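Local coordinates for lumazine-binding protein (Silicibacter pomeroyi DSS-3, PDB 3FKA), which is of unknown function but has an NTF2-like fold and belongs to a putative lumazine-binding family, so it may bind a small ligand, at residues B[25-28]-B[29-33]; B[50-53]-B[54-57]. All blocks are in the same frame, centred on the assembly; numbering follows the deposited sequence. Where two conformers were deposited one is given.

Contact 1 of 2, residues B[25-28]-B[29-33]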
loop_
_atom_site.group_PDB
_atom_site.type_symbol
_atom_site.label_atom_id
_atom_site.label_comp_id
_atom_site.label_asym_id
_atom_site.label_seq_id
_atom_site.Cartn_x
_atom_site.Cartn_y
_atom_site.Cartn_z
ATOM N N GLY B 25 8.684 10.812 25.615
ATOM C CA GLY B 25 7.714 11.736 26.195
ATOM C C GLY B 25 8.150 13.171 25.901
ATOM O O GLY B 25 8.071 14.053 26.771
ATOM N N ASP B 26 8.617 13.402 24.675
ATOM C CA ASP B 26 9.111 14.720 24.262
ATOM C C ASP B 26 7.934 15.560 23.780
ATOM O O ASP B 26 7.545 15.480 22.615
ATOM C CB ASP B 26 10.185 14.509 23.198
ATOM C CG ASP B 26 10.888 15.766 22.781
ATOM O OD1 ASP B 26 10.404 16.898 22.976
ATOM O OD2 ASP B 26 11.991 15.604 22.228
ATOM N N ARG B 27 7.356 16.346 24.691
ATOM C CA ARG B 27 6.211 17.196 24.356
ATOM C C ARG B 27 6.498 18.201 23.214
ATOM O O ARG B 27 5.711 18.265 22.270
ATOM C CB ARG B 27 5.643 17.915 25.602
ATOM C CG ARG B 27 4.572 18.948 25.284
ATOM C CD ARG B 27 4.010 19.559 26.498
ATOM N NE ARG B 27 3.240 18.629 27.324
ATOM C CZ ARG B 27 1.941 18.370 27.193
ATOM N NH1 ARG B 27 1.192 18.927 26.239
ATOM N NH2 ARG B 27 1.371 17.534 28.046
ATOM N N PRO B 28 7.588 18.988 23.306
ATOM C CA PRO B 28 7.831 19.929 22.196
ATOM C C PRO B 28 7.936 19.251 20.821
ATOM O O PRO B 28 7.363 19.743 19.864
ATOM C CB PRO B 28 9.149 20.600 22.589
ATOM C CG PRO B 28 9.215 20.472 24.042
ATOM C CD PRO B 28 8.581 19.151 24.374
ATOM N N ALA B 29 8.576 18.090 20.744
ATOM C CA ALA B 29 8.712 17.357 19.468
ATOM C C ALA B 29 7.361 16.871 18.967
ATOM O O ALA B 29 7.038 16.961 17.780
ATOM C CB ALA B 29 9.687 16.175 19.626
ATOM N N LEU B 30 6.559 16.335 19.882
ATOM C CA LEU B 30 5.226 15.844 19.527
ATOM C C LEU B 30 4.296 16.968 19.085
ATOM O O LEU B 30 3.513 16.774 18.175
ATOM C CB LEU B 30 4.609 15.084 20.694
ATOM C CG LEU B 30 5.328 13.738 21.005
ATOM C CD1 LEU B 30 4.960 13.248 22.418
ATOM C CD2 LEU B 30 5.056 12.687 19.899
ATOM N N GLU B 31 4.372 18.130 19.740
ATOM C CA GLU B 31 3.552 19.267 19.333
ATOM C C GLU B 31 4.009 19.800 17.980
ATOM O O GLU B 31 3.201 20.356 17.253
ATOM C CB GLU B 31 3.514 20.357 20.425
ATOM C CG GLU B 31 2.738 19.863 21.652
ATOM C CD GLU B 31 2.578 20.866 22.794
ATOM O OE1 GLU B 31 3.332 21.870 22.883
ATOM O OE2 GLU B 31 1.702 20.608 23.660
ATOM N N ARG B 32 5.289 19.640 17.649
ATOM C CA ARG B 32 5.819 20.082 16.367
ATOM C C ARG B 32 5.341 19.186 15.238
ATOM O O ARG B 32 4.887 19.673 14.237
ATOM C CB ARG B 32 7.353 20.083 16.352
ATOM C CG ARG B 32 7.992 20.406 14.986
ATOM C CD ARG B 32 9.507 20.251 15.013
ATOM N NE ARG B 32 10.070 20.435 13.671
ATOM C CZ ARG B 32 10.349 21.608 13.079
ATOM N NH1 ARG B 32 10.114 22.783 13.674
ATOM N NH2 ARG B 32 10.871 21.609 11.856
ATOM N N ILE B 33 5.449 17.874 15.426
ATOM C CA ILE B 33 5.097 16.893 14.362
ATOM C C ILE B 33 3.639 16.496 14.129
ATOM O O ILE B 33 3.329 15.872 13.089
ATOM C CB ILE B 33 5.979 15.629 14.524
ATOM C CG1 ILE B 33 5.587 14.769 15.734
ATOM C CG2 ILE B 33 7.474 16.091 14.516
ATOM C CD1 ILE B 33 6.421 13.509 15.869
#

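Contact 2 of 2, residues B[50-53]-B[54-57]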
loop_
_atom_site.group_PDB
_atom_site.type_symbol
_atom_site.label_atom_id
_atom_site.label_comp_id
_atom_site.label_asym_id
_atom_site.label_seq_id
_atom_site.Cartn_x
_atom_site.Cartn_y
_atom_site.Cartn_z
ATOM N N TRP B 50 -10.609 7.879 21.651
ATOM C CA TRP B 50 -10.350 8.941 20.687
ATOM C C TRP B 50 -9.585 10.013 21.440
ATOM O O TRP B 50 -10.178 10.777 22.224
ATOM C CB TRP B 50 -11.654 9.506 20.123
ATOM C CG TRP B 50 -11.397 10.430 18.969
ATOM C CD1 TRP B 50 -10.816 11.668 19.008
ATOM C CD2 TRP B 50 -11.772 10.204 17.616
ATOM N NE1 TRP B 50 -10.762 12.204 17.753
ATOM C CE2 TRP B 50 -11.347 11.323 16.875
ATOM C CE3 TRP B 50 -12.418 9.152 16.954
ATOM C CZ2 TRP B 50 -11.530 11.415 15.497
ATOM C CZ3 TRP B 50 -12.606 9.254 15.584
ATOM C CH2 TRP B 50 -12.176 10.378 14.880
ATOM N N ASN B 51 -8.284 10.097 21.186
ATOM C CA ASN B 51 -7.424 11.068 21.869
ATOM C C ASN B 51 -7.046 12.300 21.084
ATOM O O ASN B 51 -6.606 12.182 19.952
ATOM C CB ASN B 51 -6.084 10.406 22.229
ATOM C CG ASN B 51 -6.220 9.267 23.201
ATOM O OD1 ASN B 51 -7.017 9.312 24.129
ATOM N ND2 ASN B 51 -5.395 8.238 23.008
ATOM N N SER B 52 -7.185 13.473 21.714
ATOM C CA SER B 52 -6.732 14.724 21.147
ATOM C C SER B 52 -5.205 14.726 21.255
ATOM O O SER B 52 -4.627 13.901 21.980
ATOM C CB SER B 52 -7.274 15.893 21.961
ATOM O OG SER B 52 -6.786 15.852 23.297
ATOM N N ARG B 53 -4.548 15.715 20.646
ATOM C CA ARG B 53 -3.104 15.818 20.774
ATOM C C ARG B 53 -2.727 16.047 22.254
ATOM O O ARG B 53 -1.774 15.436 22.738
ATOM C CB ARG B 53 -2.538 16.909 19.886
ATOM C CG ARG B 53 -1.017 16.839 19.788
ATOM C CD ARG B 53 -0.452 17.973 19.002
ATOM N NE ARG B 53 -0.544 19.214 19.769
ATOM C CZ ARG B 53 -0.187 20.406 19.325
ATOM N NH1 ARG B 53 0.249 20.580 18.079
ATOM N NH2 ARG B 53 -0.319 21.448 20.130
ATOM N N ASP B 54 -3.457 16.891 22.977
ATOM C CA ASP B 54 -3.157 17.096 24.393
ATOM C C ASP B 54 -3.250 15.787 25.173
ATOM O O ASP B 54 -2.379 15.502 26.002
ATOM C CB ASP B 54 -4.096 18.129 25.047
ATOM C CG ASP B 54 -3.816 19.571 24.624
ATOM O OD1 ASP B 54 -2.741 19.888 24.067
ATOM O OD2 ASP B 54 -4.696 20.419 24.927
ATOM N N ALA B 55 -4.287 14.993 24.904
ATOM C CA ALA B 55 -4.478 13.725 25.605
ATOM C C ALA B 55 -3.384 12.732 25.301
ATOM O O ALA B 55 -2.802 12.137 26.230
ATOM C CB ALA B 55 -5.831 13.125 25.266
ATOM N N PHE B 56 -3.065 12.517 24.030
ATOM C CA PHE B 56 -2.024 11.506 23.798
ATOM C C PHE B 56 -0.611 11.984 24.178
ATOM O O PHE B 56 0.200 11.168 24.567
ATOM C CB PHE B 56 -2.123 10.863 22.416
ATOM C CG PHE B 56 -1.756 11.705 21.296
ATOM C CD1 PHE B 56 -0.418 11.909 21.006
ATOM C CD2 PHE B 56 -2.718 12.075 20.348
ATOM C CE1 PHE B 56 -0.041 12.622 19.925
ATOM C CE2 PHE B 56 -2.340 12.788 19.203
ATOM C CZ PHE B 56 -1.012 13.078 19.008
ATOM N N ILE B 57 -0.318 13.287 24.106
ATOM C CA ILE B 57 1.003 13.745 24.578
ATOM C C ILE B 57 1.130 13.486 26.108
ATOM O O ILE B 57 2.161 12.999 26.560
ATOM C CB ILE B 57 1.282 15.200 24.210
ATOM C CG1 ILE B 57 1.463 15.304 22.699
ATOM C CG2 ILE B 57 2.520 15.677 24.940
ATOM C CD1 ILE B 57 1.670 16.709 22.241
HETATM O O HOH W 1 -0.629 19.255 22.685
HETATM O O HOH W 2 -2.529 22.033 22.299
#

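Contact 1 of 2, residues B[25-28]-B[29-33]
Asp26 and Ala29 meet at the N-cap that starts helix 27-33 of this NTF2-like fold. The capping bond runs from Ala29 N to Asp26 OD1 (3.1 Å), and its N-H points fairly straight at the acceptor, 162°. The amide comes from above the carboxylate plane, and Ala29 CB rests against the same group, 3.4 Å from Asp26 CG. Asp26 CG stands anti to its own N (chi1 -174°), which swings OD1 over the first turn. An aspartate here would be expected to suit the positive end of the helix dipole. Just before it, Gly25, with positive phi, is the C-prime residue of a Schellman motif ending helix 4-24, so two helices are joined by a very short turn.

Main-chain bonds carry on from the cap: Leu30 N to Asp26 O, Glu31 N to Arg27 O and Arg32 N to Pro28 O. Leu30 CG lies 3.2 Å from Asp26 O, on the buried side toward Ala21.

The charged pair is Arg27 with Glu31, one turn apart. Bent at chi3 (-67°), Arg27 gives NH2 to Glu61 of helix 53-63, while its NH1 makes a salt bridge to Glu31 OE2 (3.1 Å), in the guanidinium plane.

Contact 2 of 2, residues B[50-53]-B[54-57]
The Phe56 ring packs against the backbone of Arg53 in the first turn of helix 53-63, where strand 47-52 gives way to the helix through an N-cap at Ser52. Arg53 CA lies over one face, 3.9 Å from the ring centroid and 28° off the normal, which meets the definition of a CH-pi contact. On the same face Arg53 O lies over the centre, 4.0 Å above the plane of the Phe56 ring. Asn51 O sits at the edge in the ring plane, 3.9 Å from Phe56 CD2. The ring of Phe34 makes an edge-to-face contact with Phe56. Phe56 CG stands between the backbone N and carbonyl carbon (chi1 71°), turning the ring back beneath the start of the helix. The guanidinium of Arg53 is nearly perpendicular to this ring.

Ser52 supplies the cap: Ala55 N donates to its OG (3.1 Å, N-H...O angle 161°), while Phe56 N and Ile57 N bond to the carbonyls of Ser52 and Arg53. Ser52 OG also touches Ala55 CB. Asn51 CB packs against both Phe56 CB and Ala55 CB, its ND2 being bonded to Glu40 of strand 38-44 and its side chain close to an unidentified bound ligand, which may mark a pocket.

The aliphatic part of Arg53 runs alongside Ile57, both pointing the same way, with CG 3.6 Å from Ile57 CD1. Beyond it the chain bends at chi3; NH1 reaches Phe34 O. Arg53 NE and Asp54 OD1 are 4.9 Å apart, too far for a direct salt bridge, and two waters join the residues instead. Asp54 OD1 accepts from both: one water accepts in turn from Arg53 NE (2.9 Å), the other from Arg53 NH2 (3.2 Å).

In the fold
Both contacts are first turns of helices opened by a side-chain cap, an aspartate in contact 1 and a serine in contact 2. Contact 1 is mainly surface, following a helix-to-helix turn, with a direct ion pair. Contact 2 follows strand 47-52, outermost in the sheet within this chain, and is partly buried, with an aromatic ring beneath it and a water-mediated charge pair outside. Their centres lie 12 Å apart, yet the two turns touch: Ile57 CD1 packs on Glu31 CG (3.4 Å) and on Leu30 CB (3.7 Å), and Ile57 CG2 meets Arg27 CZ. Helices 27-33 and 53-63 thus pack through Ile57, with the Arg27-Glu61 salt bridge alongside.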